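Local structure of leucine-rich repeat protein (Bacteroides thetaiotaomicron, 4ECN) at residues K284-Y289 with L328-F333; K336-D341 with D468-N473; G431-R436 with N457-Y462. The protein is of unknown function but, as an extracellular leucine-rich repeat protein, probably binds other proteins. One frame throughout, in Å; residues are numbered along the deposited sequence.

How the contacts relate
Past helix 266-280 the chain runs through 284-289, forms the first two strands of the long repeat sheet, and returns at 328-333, where contact 1 closes a short loop. Contact 2 opens soon after: 336-341, carrying strand 338-339, waits more than a hundred residues for its partner 468-473. Within that long excursion contact 3 opens and closes, joining the approach to strand 436-440 to the turn after strand 452-456. Contact 1 stands in series with both. The inner and outer contacts meet directly, Gly337 N lying 3.1 Å from Arg436 O in a probable hydrogen bond, next to the two-stranded parallel sheet of 338-339 and 436-440.

Contact 1: K284-Y289 with L328-F333; sequences KNWRYY and LSLAGF
Gly332 O is gripped twice by the passing chain. Tyr289 N donates to it at 2.9 Å, coming from above the carbonyl plane, and the CA of Tyr288 adds a CA-H...O contact to the same oxygen. One residue further on, Phe333 O accepts a nearly straight bond from Arg287 N (3.1 Å, 168°) that lies on a carbonyl lone pair. These two bonds hold the backbones together while three aromatic side chains fill the space beside them.

The Phe333 ring is sandwiched. Over its centre stands CD1 of Tyr288, 4.2 Å above the plane, in an edge-to-face pair with the planes 57° apart; with CG anti to the backbone N (chi1 177°), Tyr288 carries its ring across that face while its CB touches Phe333 CE1. On the opposite face, nearer the rim, lies Trp286 CE3, 3.6 Å from Phe333 CG, the two rings meeting obliquely. The far corner of the indole, CH2, reaches Leu330 CD2 at 3.6 Å. Ala331 O approaches the edge of the Tyr288 ring near its plane, closest to CE1.

The polar ends of the aromatics are satisfied by neighbours: Trp286 NE1 bonds to Leu281 O, and Tyr288 OH to Arg364 N, Arg364 also making a cation-pi contact with the tyrosine. Trp302 adds edge-to-face contacts with both Trp286 and Phe333, which extends the buried cluster. Leu328 and Leu330 fit the inward leucine positions of the LxxLxLxxN repeat consensus, and Phe333 falls where that consensus has asparagine. An aromatic cluster thus closes over the turn leaving strand 325-329, consistent with a cap on the hydrophobic core at the N-terminal end of a leucine-rich repeat array.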
loop_
_atom_site.group_PDB
_atom_site.type_symbol
_atom_site.label_atom_id
_atom_site.label_comp_id
_atom_site.label_asym_id
_atom_site.label_seq_id
_atom_site.Cartn_x
_atom_site.Cartn_y
_atom_site.Cartn_z
ATOM N N LYS A 284 -3.857 -3.493 -21.244
ATOM C CA LYS A 284 -5.169 -4.019 -21.588
ATOM C C LYS A 284 -5.696 -4.940 -20.492
ATOM O O LYS A 284 -6.909 -5.022 -20.327
ATOM C CB LYS A 284 -5.141 -4.774 -22.931
ATOM C CG LYS A 284 -4.132 -5.919 -23.038
ATOM C CD LYS A 284 -4.270 -6.638 -24.374
ATOM C CE LYS A 284 -3.318 -7.796 -24.546
ATOM N NZ LYS A 284 -3.524 -8.495 -25.850
ATOM N N ASN A 285 -4.791 -5.609 -19.731
ATOM C CA ASN A 285 -5.154 -6.552 -18.675
ATOM C C ASN A 285 -4.997 -5.973 -17.250
ATOM O O ASN A 285 -4.946 -6.744 -16.277
ATOM C CB ASN A 285 -4.322 -7.819 -18.794
ATOM C CG ASN A 285 -4.637 -8.656 -20.007
ATOM O OD1 ASN A 285 -3.747 -9.014 -20.781
ATOM N ND2 ASN A 285 -5.910 -8.957 -20.229
ATOM N N TRP A 286 -4.969 -4.644 -17.106
ATOM C CA TRP A 286 -4.953 -4.045 -15.779
ATOM C C TRP A 286 -6.343 -4.079 -15.171
ATOM O O TRP A 286 -7.333 -3.948 -15.906
ATOM C CB TRP A 286 -4.463 -2.592 -15.807
ATOM C CG TRP A 286 -3.024 -2.335 -16.125
ATOM C CD1 TRP A 286 -2.069 -3.245 -16.476
ATOM C CD2 TRP A 286 -2.374 -1.057 -16.099
ATOM N NE1 TRP A 286 -0.863 -2.609 -16.680
ATOM C CE2 TRP A 286 -1.026 -1.264 -16.477
ATOM C CE3 TRP A 286 -2.816 0.259 -15.841
ATOM C CZ2 TRP A 286 -0.113 -0.209 -16.601
ATOM C CZ3 TRP A 286 -1.907 1.301 -15.952
ATOM C CH2 TRP A 286 -0.573 1.065 -16.334
ATOM N N ARG A 287 -6.410 -4.237 -13.834
ATOM C CA ARG A 287 -7.615 -4.214 -12.996
ATOM C C ARG A 287 -7.218 -3.689 -11.632
ATOM O O ARG A 287 -6.623 -4.414 -10.827
ATOM C CB ARG A 287 -8.336 -5.569 -12.896
ATOM C CG ARG A 287 -9.325 -5.839 -14.023
ATOM C CD ARG A 287 -10.092 -7.144 -13.834
ATOM N NE ARG A 287 -11.143 -7.019 -12.821
ATOM C CZ ARG A 287 -12.429 -6.814 -13.093
ATOM N NH1 ARG A 287 -12.847 -6.753 -14.353
ATOM N NH2 ARG A 287 -13.311 -6.692 -12.108
ATOM N N TYR A 288 -7.493 -2.408 -11.396
ATOM C CA TYR A 288 -7.158 -1.755 -10.143
ATOM C C TYR A 288 -7.928 -2.389 -8.993
ATOM O O TYR A 288 -9.140 -2.582 -9.105
ATOM C CB TYR A 288 -7.445 -0.251 -10.219
ATOM C CG TYR A 288 -7.197 0.487 -8.929
ATOM C CD1 TYR A 288 -5.912 0.871 -8.556
ATOM C CD2 TYR A 288 -8.253 0.850 -8.098
ATOM C CE1 TYR A 288 -5.678 1.565 -7.366
ATOM C CE2 TYR A 288 -8.033 1.541 -6.904
ATOM C CZ TYR A 288 -6.743 1.885 -6.538
ATOM O OH TYR A 288 -6.540 2.564 -5.364
ATOM N N TYR A 289 -7.206 -2.723 -7.893
ATOM C CA TYR A 289 -7.742 -3.260 -6.651
ATOM C C TYR A 289 -7.556 -2.227 -5.561
ATOM O O TYR A 289 -6.428 -1.857 -5.253
ATOM C CB TYR A 289 -7.089 -4.602 -6.279
ATOM C CG TYR A 289 -7.653 -5.207 -5.008
ATOM C CD1 TYR A 289 -9.028 -5.380 -4.845
ATOM C CD2 TYR A 289 -6.817 -5.611 -3.975
ATOM C CE1 TYR A 289 -9.557 -5.912 -3.671
ATOM C CE2 TYR A 289 -7.335 -6.164 -2.802
ATOM C CZ TYR A 289 -8.707 -6.327 -2.661
ATOM O OH TYR A 289 -9.241 -6.865 -1.512
ATOM N N LEU A 328 2.993 9.731 -11.206
ATOM C CA LEU A 328 2.586 8.503 -11.840
ATOM C C LEU A 328 2.605 7.360 -10.804
ATOM O O LEU A 328 3.662 7.104 -10.212
ATOM C CB LEU A 328 3.492 8.196 -13.055
ATOM C CG LEU A 328 3.362 6.824 -13.723
ATOM C CD1 LEU A 328 1.994 6.623 -14.297
ATOM C CD2 LEU A 328 4.361 6.688 -14.816
ATOM N N SER A 329 1.434 6.685 -10.590
ATOM C CA SER A 329 1.346 5.535 -9.683
ATOM C C SER A 329 0.726 4.341 -10.397
ATOM O O SER A 329 -0.428 4.398 -10.826
ATOM C CB SER A 329 0.557 5.862 -8.411
ATOM O OG SER A 329 0.513 4.730 -7.554
ATOM N N LEU A 330 1.494 3.258 -10.526
ATOM C CA LEU A 330 1.005 2.028 -11.151
ATOM C C LEU A 330 0.491 1.062 -10.077
ATOM O O LEU A 330 0.071 -0.049 -10.397
ATOM C CB LEU A 330 2.095 1.371 -12.001
ATOM C CG LEU A 330 2.714 2.231 -13.094
ATOM C CD1 LEU A 330 3.722 1.440 -13.869
ATOM C CD2 LEU A 330 1.650 2.807 -14.054
ATOM N N ALA A 331 0.498 1.501 -8.811
ATOM C CA ALA A 331 0.037 0.722 -7.671
ATOM C C ALA A 331 -1.450 0.354 -7.815
ATOM O O ALA A 331 -2.265 1.215 -8.168
ATOM C CB ALA A 331 0.264 1.507 -6.385
ATOM N N GLY A 332 -1.763 -0.922 -7.536
ATOM C CA GLY A 332 -3.112 -1.476 -7.555
ATOM C C GLY A 332 -3.569 -2.107 -8.852
ATOM O O GLY A 332 -4.472 -2.945 -8.834
ATOM N N PHE A 333 -2.947 -1.750 -9.981
ATOM C CA PHE A 333 -3.366 -2.224 -11.302
ATOM C C PHE A 333 -2.912 -3.625 -11.652
ATOM O O PHE A 333 -3.581 -4.287 -12.455
ATOM C CB PHE A 333 -2.839 -1.294 -12.380
ATOM C CG PHE A 333 -3.532 0.037 -12.371
ATOM C CD1 PHE A 333 -4.851 0.151 -12.795
ATOM C CD2 PHE A 333 -2.853 1.183 -12.006
ATOM C CE1 PHE A 333 -5.485 1.380 -12.815
ATOM C CE2 PHE A 333 -3.487 2.416 -12.032
ATOM C CZ PHE A 333 -4.800 2.506 -12.438
#

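Contact 2: K336-D341 with D468-N473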
loop_
_atom_site.group_PDB
_atom_site.type_symbol
_atom_site.label_atom_id
_atom_site.label_comp_id
_atom_site.label_asym_id
_atom_site.label_seq_id
_atom_site.Cartn_x
_atom_site.Cartn_y
_atom_site.Cartn_z
ATOM N N LYS A 336 2.328 -5.993 -15.629
ATOM C CA LYS A 336 3.199 -7.112 -15.998
ATOM C C LYS A 336 4.086 -6.661 -17.131
ATOM O O LYS A 336 3.562 -6.191 -18.137
ATOM C CB LYS A 336 2.371 -8.367 -16.399
ATOM C CG LYS A 336 1.536 -9.006 -15.287
ATOM C CD LYS A 336 0.392 -9.900 -15.794
ATOM C CE LYS A 336 -0.912 -9.134 -15.966
ATOM N NZ LYS A 336 -2.025 -10.014 -16.415
ATOM N N GLY A 337 5.403 -6.779 -16.981
ATOM C CA GLY A 337 6.319 -6.400 -18.049
ATOM C C GLY A 337 7.563 -5.622 -17.675
ATOM O O GLY A 337 8.050 -5.691 -16.540
ATOM N N ARG A 338 8.090 -4.881 -18.669
ATOM C CA ARG A 338 9.333 -4.126 -18.584
ATOM C C ARG A 338 9.047 -2.643 -18.715
ATOM O O ARG A 338 8.393 -2.253 -19.690
ATOM C CB ARG A 338 10.308 -4.592 -19.695
ATOM C CG ARG A 338 10.462 -6.105 -19.779
ATOM C CD ARG A 338 11.295 -6.596 -20.946
ATOM N NE ARG A 338 12.732 -6.545 -20.673
ATOM C CZ ARG A 338 13.558 -5.684 -21.249
ATOM N NH1 ARG A 338 13.105 -4.824 -22.149
ATOM N NH2 ARG A 338 14.848 -5.690 -20.949
ATOM N N VAL A 339 9.508 -1.808 -17.739
ATOM C CA VAL A 339 9.279 -0.358 -17.801
ATOM C C VAL A 339 10.116 0.181 -18.977
ATOM O O VAL A 339 11.336 0.022 -18.950
ATOM C CB VAL A 339 9.555 0.372 -16.470
ATOM C CG1 VAL A 339 9.406 1.881 -16.633
ATOM C CG2 VAL A 339 8.640 -0.154 -15.360
ATOM N N PRO A 340 9.470 0.736 -20.046
ATOM C CA PRO A 340 10.232 1.177 -21.231
ATOM C C PRO A 340 10.978 2.503 -21.016
ATOM O O PRO A 340 10.713 3.218 -20.054
ATOM C CB PRO A 340 9.142 1.326 -22.291
ATOM C CG PRO A 340 7.937 1.707 -21.537
ATOM C CD PRO A 340 8.018 0.969 -20.231
ATOM N N ASP A 341 11.877 2.854 -21.951
ATOM C CA ASP A 341 12.713 4.060 -21.881
ATOM C C ASP A 341 11.885 5.338 -22.013
ATOM O O ASP A 341 12.353 6.415 -21.646
ATOM C CB ASP A 341 13.786 4.015 -22.967
ATOM C CG ASP A 341 14.490 2.684 -22.988
ATOM O OD1 ASP A 341 15.081 2.308 -21.941
ATOM O OD2 ASP A 341 14.328 1.952 -23.985
ATOM N N ASP A 468 20.123 -0.630 -17.150
ATOM C CA ASP A 468 20.231 -0.593 -18.620
ATOM C C ASP A 468 19.016 -0.013 -19.326
ATOM O O ASP A 468 17.967 0.173 -18.704
ATOM C CB ASP A 468 20.426 -2.023 -19.155
ATOM C CG ASP A 468 21.751 -2.612 -18.760
ATOM O OD1 ASP A 468 22.787 -2.123 -19.264
ATOM O OD2 ASP A 468 21.760 -3.520 -17.893
ATOM N N TRP A 469 19.153 0.242 -20.643
ATOM C CA TRP A 469 18.028 0.634 -21.466
ATOM C C TRP A 469 17.098 -0.557 -21.617
ATOM O O TRP A 469 17.576 -1.701 -21.724
ATOM C CB TRP A 469 18.449 1.149 -22.856
ATOM C CG TRP A 469 19.451 2.265 -22.908
ATOM C CD1 TRP A 469 20.607 2.285 -23.631
ATOM C CD2 TRP A 469 19.350 3.551 -22.280
ATOM N NE1 TRP A 469 21.231 3.504 -23.498
ATOM C CE2 TRP A 469 20.494 4.293 -22.661
ATOM C CE3 TRP A 469 18.405 4.151 -21.437
ATOM C CZ2 TRP A 469 20.736 5.586 -22.194
ATOM C CZ3 TRP A 469 18.652 5.430 -20.966
ATOM C CH2 TRP A 469 19.813 6.128 -21.330
ATOM N N GLU A 470 15.780 -0.308 -21.641
ATOM C CA GLU A 470 14.803 -1.375 -21.843
ATOM C C GLU A 470 14.939 -1.887 -23.292
ATOM O O GLU A 470 14.746 -3.075 -23.532
ATOM C CB GLU A 470 13.401 -0.874 -21.507
ATOM C CG GLU A 470 12.295 -1.904 -21.626
ATOM C CD GLU A 470 11.715 -2.098 -23.015
ATOM O OE1 GLU A 470 11.704 -1.130 -23.815
ATOM O OE2 GLU A 470 11.225 -3.220 -23.280
ATOM N N ASP A 471 15.311 -0.994 -24.230
ATOM C CA ASP A 471 15.611 -1.272 -25.645
ATOM C C ASP A 471 16.563 -0.174 -26.124
ATOM O O ASP A 471 16.158 0.977 -26.300
ATOM C CB ASP A 471 14.346 -1.400 -26.529
ATOM C CG ASP A 471 14.566 -1.615 -28.027
ATOM O OD1 ASP A 471 15.744 -1.675 -28.464
ATOM O OD2 ASP A 471 13.562 -1.695 -28.766
ATOM N N ALA A 472 17.838 -0.546 -26.315
ATOM C CA ALA A 472 18.899 0.369 -26.740
ATOM C C ALA A 472 18.624 1.002 -28.118
ATOM O O ALA A 472 19.236 2.026 -28.439
ATOM C CB ALA A 472 20.226 -0.364 -26.779
ATOM N N ASN A 473 17.696 0.410 -28.906
ATOM C CA ASN A 473 17.373 0.876 -30.255
ATOM C C ASN A 473 16.037 1.615 -30.302
ATOM O O ASN A 473 15.548 1.902 -31.392
ATOM C CB ASN A 473 17.373 -0.296 -31.253
ATOM C CG ASN A 473 18.755 -0.845 -31.486
ATOM O OD1 ASN A 473 19.741 -0.100 -31.629
ATOM N ND2 ASN A 473 18.862 -2.161 -31.488
#
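Asp341 turns its buried carboxylate onto two successive backbone amides, and here the contact is tight. OD1 takes Glu470 N at 2.7 Å and OD2 takes Asp471 N at 3.1 Å, each through the syn lone pair, so that the carboxylate spans the pair like a fork and its rotation is fixed. CG lies beside the backbone N (chi1 -48°), which swings the oxygens toward the opposing loop. Hydroxyls of Ser441 and Ser474 bond to OD1 and OD2 respectively, so each oxygen has a second partner. OD1 also comes close to CA of Trp469, near the plane of the indole at its edge, and the indole in turn packs on helix 475-480.

Strand 338-339, which supplies Arg338, pairs in parallel with 436-440 in a small two-stranded sheet separate from the long sheet of the leucine-rich repeats. The loop 468-473 therefore packs against this minor sheet as well as leading into helix 475-480.

Toward Arg338 the contact becomes more open. Its NH1 is shared between two acceptors of Glu470: the backbone O, met almost straight at 2.8 Å and in the guanidinium plane, and OE2, 2.7 Å away, in a salt bridge whose hydrogen bond is weak because of its bent 122° angle. In Glu470 the bend at chi2 (-84°) brings OE1 to 3.9 Å from Pro340 CB. Arg338 also makes a cation-pi contact with Phe439. At the other end, past Asp341, the loop runs out to exposed residues, where Asp471 OD1 accepts from Asn473 N in an Asx turn.

Contact 3: G431-R436 with N457-Y462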
loop_
_atom_site.group_PDB
_atom_site.type_symbol
_atom_site.label_atom_id
_atom_site.label_comp_id
_atom_site.label_asym_id
_atom_site.label_seq_id
_atom_site.Cartn_x
_atom_site.Cartn_y
_atom_site.Cartn_z
ATOM N N GLY A 431 6.702 -12.389 0.185
ATOM C CA GLY A 431 7.067 -12.847 -1.141
ATOM C C GLY A 431 5.879 -12.868 -2.079
ATOM O O GLY A 431 6.017 -13.290 -3.229
ATOM N N ASN A 432 4.692 -12.429 -1.592
ATOM C CA ASN A 432 3.491 -12.385 -2.412
ATOM C C ASN A 432 3.546 -11.138 -3.280
ATOM O O ASN A 432 3.718 -10.024 -2.777
ATOM C CB ASN A 432 2.220 -12.454 -1.569
ATOM C CG ASN A 432 1.880 -13.849 -1.066
ATOM O OD1 ASN A 432 2.693 -14.799 -1.092
ATOM N ND2 ASN A 432 0.648 -14.007 -0.603
ATOM N N LEU A 433 3.455 -11.348 -4.605
ATOM C CA LEU A 433 3.586 -10.294 -5.611
ATOM C C LEU A 433 2.271 -9.606 -5.896
ATOM O O LEU A 433 1.226 -10.258 -5.929
ATOM C CB LEU A 433 4.146 -10.882 -6.918
ATOM C CG LEU A 433 5.449 -11.650 -6.768
ATOM C CD1 LEU A 433 5.772 -12.403 -8.004
ATOM C CD2 LEU A 433 6.592 -10.733 -6.390
ATOM N N THR A 434 2.341 -8.278 -6.130
ATOM C CA THR A 434 1.205 -7.425 -6.500
ATOM C C THR A 434 1.263 -7.107 -8.001
ATOM O O THR A 434 0.325 -6.521 -8.560
ATOM C CB THR A 434 1.171 -6.123 -5.672
ATOM O OG1 THR A 434 2.326 -5.324 -5.943
ATOM C CG2 THR A 434 0.999 -6.356 -4.189
ATOM N N ASN A 435 2.383 -7.469 -8.638
ATOM C CA ASN A 435 2.665 -7.194 -10.045
ATOM C C ASN A 435 3.750 -8.144 -10.584
ATOM O O ASN A 435 4.489 -8.728 -9.779
ATOM C CB ASN A 435 3.125 -5.733 -10.182
ATOM C CG ASN A 435 4.429 -5.438 -9.459
ATOM O OD1 ASN A 435 5.538 -5.767 -9.918
ATOM N ND2 ASN A 435 4.323 -4.801 -8.314
ATOM N N ARG A 436 3.894 -8.240 -11.926
ATOM C CA ARG A 436 4.959 -9.039 -12.554
ATOM C C ARG A 436 5.924 -8.090 -13.348
ATOM O O ARG A 436 6.287 -8.403 -14.481
ATOM C CB ARG A 436 4.411 -10.187 -13.464
ATOM C CG ARG A 436 3.455 -11.239 -12.844
ATOM C CD ARG A 436 4.080 -12.010 -11.689
ATOM N NE ARG A 436 3.285 -13.145 -11.188
ATOM C CZ ARG A 436 2.313 -13.081 -10.273
ATOM N NH1 ARG A 436 1.908 -11.903 -9.795
ATOM N NH2 ARG A 436 1.701 -14.188 -9.873
ATOM N N ASN A 457 6.706 -5.343 -4.102
ATOM C CA ASN A 457 6.068 -6.616 -4.440
ATOM C C ASN A 457 6.238 -6.963 -5.906
ATOM O O ASN A 457 5.268 -7.358 -6.567
ATOM C CB ASN A 457 4.600 -6.555 -4.090
ATOM C CG ASN A 457 4.318 -5.853 -2.796
ATOM O OD1 ASN A 457 4.674 -6.328 -1.717
ATOM N ND2 ASN A 457 3.692 -4.693 -2.892
ATOM N N SER A 458 7.493 -6.807 -6.403
ATOM C CA SER A 458 7.919 -7.073 -7.781
ATOM C C SER A 458 8.891 -8.260 -7.855
ATOM O O SER A 458 9.676 -8.491 -6.917
ATOM C CB SER A 458 8.578 -5.837 -8.386
ATOM O OG SER A 458 7.626 -4.822 -8.673
ATOM N N PRO A 459 8.888 -9.013 -8.983
ATOM C CA PRO A 459 9.787 -10.172 -9.077
ATOM C C PRO A 459 11.143 -9.869 -9.734
ATOM O O PRO A 459 11.847 -10.817 -10.046
ATOM C CB PRO A 459 8.987 -11.130 -9.954
ATOM C CG PRO A 459 8.237 -10.234 -10.894
ATOM C CD PRO A 459 8.005 -8.925 -10.169
ATOM N N PHE A 460 11.527 -8.598 -9.956
ATOM C CA PHE A 460 12.803 -8.314 -10.631
ATOM C C PHE A 460 14.027 -8.675 -9.774
ATOM O O PHE A 460 13.936 -8.781 -8.548
ATOM C CB PHE A 460 12.925 -6.835 -11.076
ATOM C CG PHE A 460 12.475 -5.756 -10.114
ATOM C CD1 PHE A 460 12.983 -5.695 -8.816
ATOM C CD2 PHE A 460 11.604 -4.751 -10.531
ATOM C CE1 PHE A 460 12.566 -4.697 -7.931
ATOM C CE2 PHE A 460 11.200 -3.745 -9.648
ATOM C CZ PHE A 460 11.690 -3.721 -8.355
ATOM N N THR A 461 15.169 -8.854 -10.451
ATOM C CA THR A 461 16.484 -9.145 -9.867
ATOM C C THR A 461 17.213 -7.782 -9.710
ATOM O O THR A 461 16.818 -6.825 -10.369
ATOM C CB THR A 461 17.234 -10.195 -10.713
ATOM O OG1 THR A 461 17.354 -9.745 -12.056
ATOM C CG2 THR A 461 16.530 -11.546 -10.716
ATOM N N TYR A 462 18.224 -7.667 -8.825
ATOM C CA TYR A 462 18.850 -6.374 -8.489
ATOM C C TYR A 462 19.559 -5.685 -9.687
ATOM O O TYR A 462 19.746 -4.462 -9.672
ATOM C CB TYR A 462 19.856 -6.545 -7.333
ATOM C CG TYR A 462 21.226 -7.061 -7.724
ATOM C CD1 TYR A 462 21.497 -8.428 -7.763
ATOM C CD2 TYR A 462 22.270 -6.183 -7.992
ATOM C CE1 TYR A 462 22.766 -8.906 -8.100
ATOM C CE2 TYR A 462 23.540 -6.646 -8.333
ATOM C CZ TYR A 462 23.785 -8.008 -8.389
ATOM O OH TYR A 462 25.048 -8.430 -8.739
#
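The carboxamide of Asn435 meets Ser458 through its oxygen: Ser458 OG donates to OD1 at 2.6 Å, in the carbonyl plane and on a lone pair. Two further flat groups are faced from within their own segments, Leu433 CD1 lying over one face of the Arg436 guanidinium and Ser458 CB over one face of the Phe460 ring. Asn435 places its CG between backbone N and carbonyl carbon (chi1 64°), which turns the amide inward. There OD1 also accepts from Ile437 N, and ND2 bonds to Ala456 O, so the buried amide is held by both of its polar atoms.

Ser458 follows strand 452-456 of the repeat sheet and falls at the asparagine position of the LxxLxLxxN consensus, as the chain turns off the sheet. Just before it, Asn457 O receives Thr434 N at 3.1 Å on a lone pair, the N-H...O angle being 157°. The side chain of Asn457 lies obliquely across that of Thr434, its CB 3.2 Å from OG1, and continues to Asn500, whose ND2 bonds to OD1. Glu359 OE1 is a shared partner of Thr434 OG1 and Asn457 ND2.

Pro459 packs by its ring. Its CB lies 4.0 Å from Leu433 CD1, while CD and CG rest against the backbone, CD 3.5 Å from Asn435 O and CG 3.9 Å from Arg436 CA.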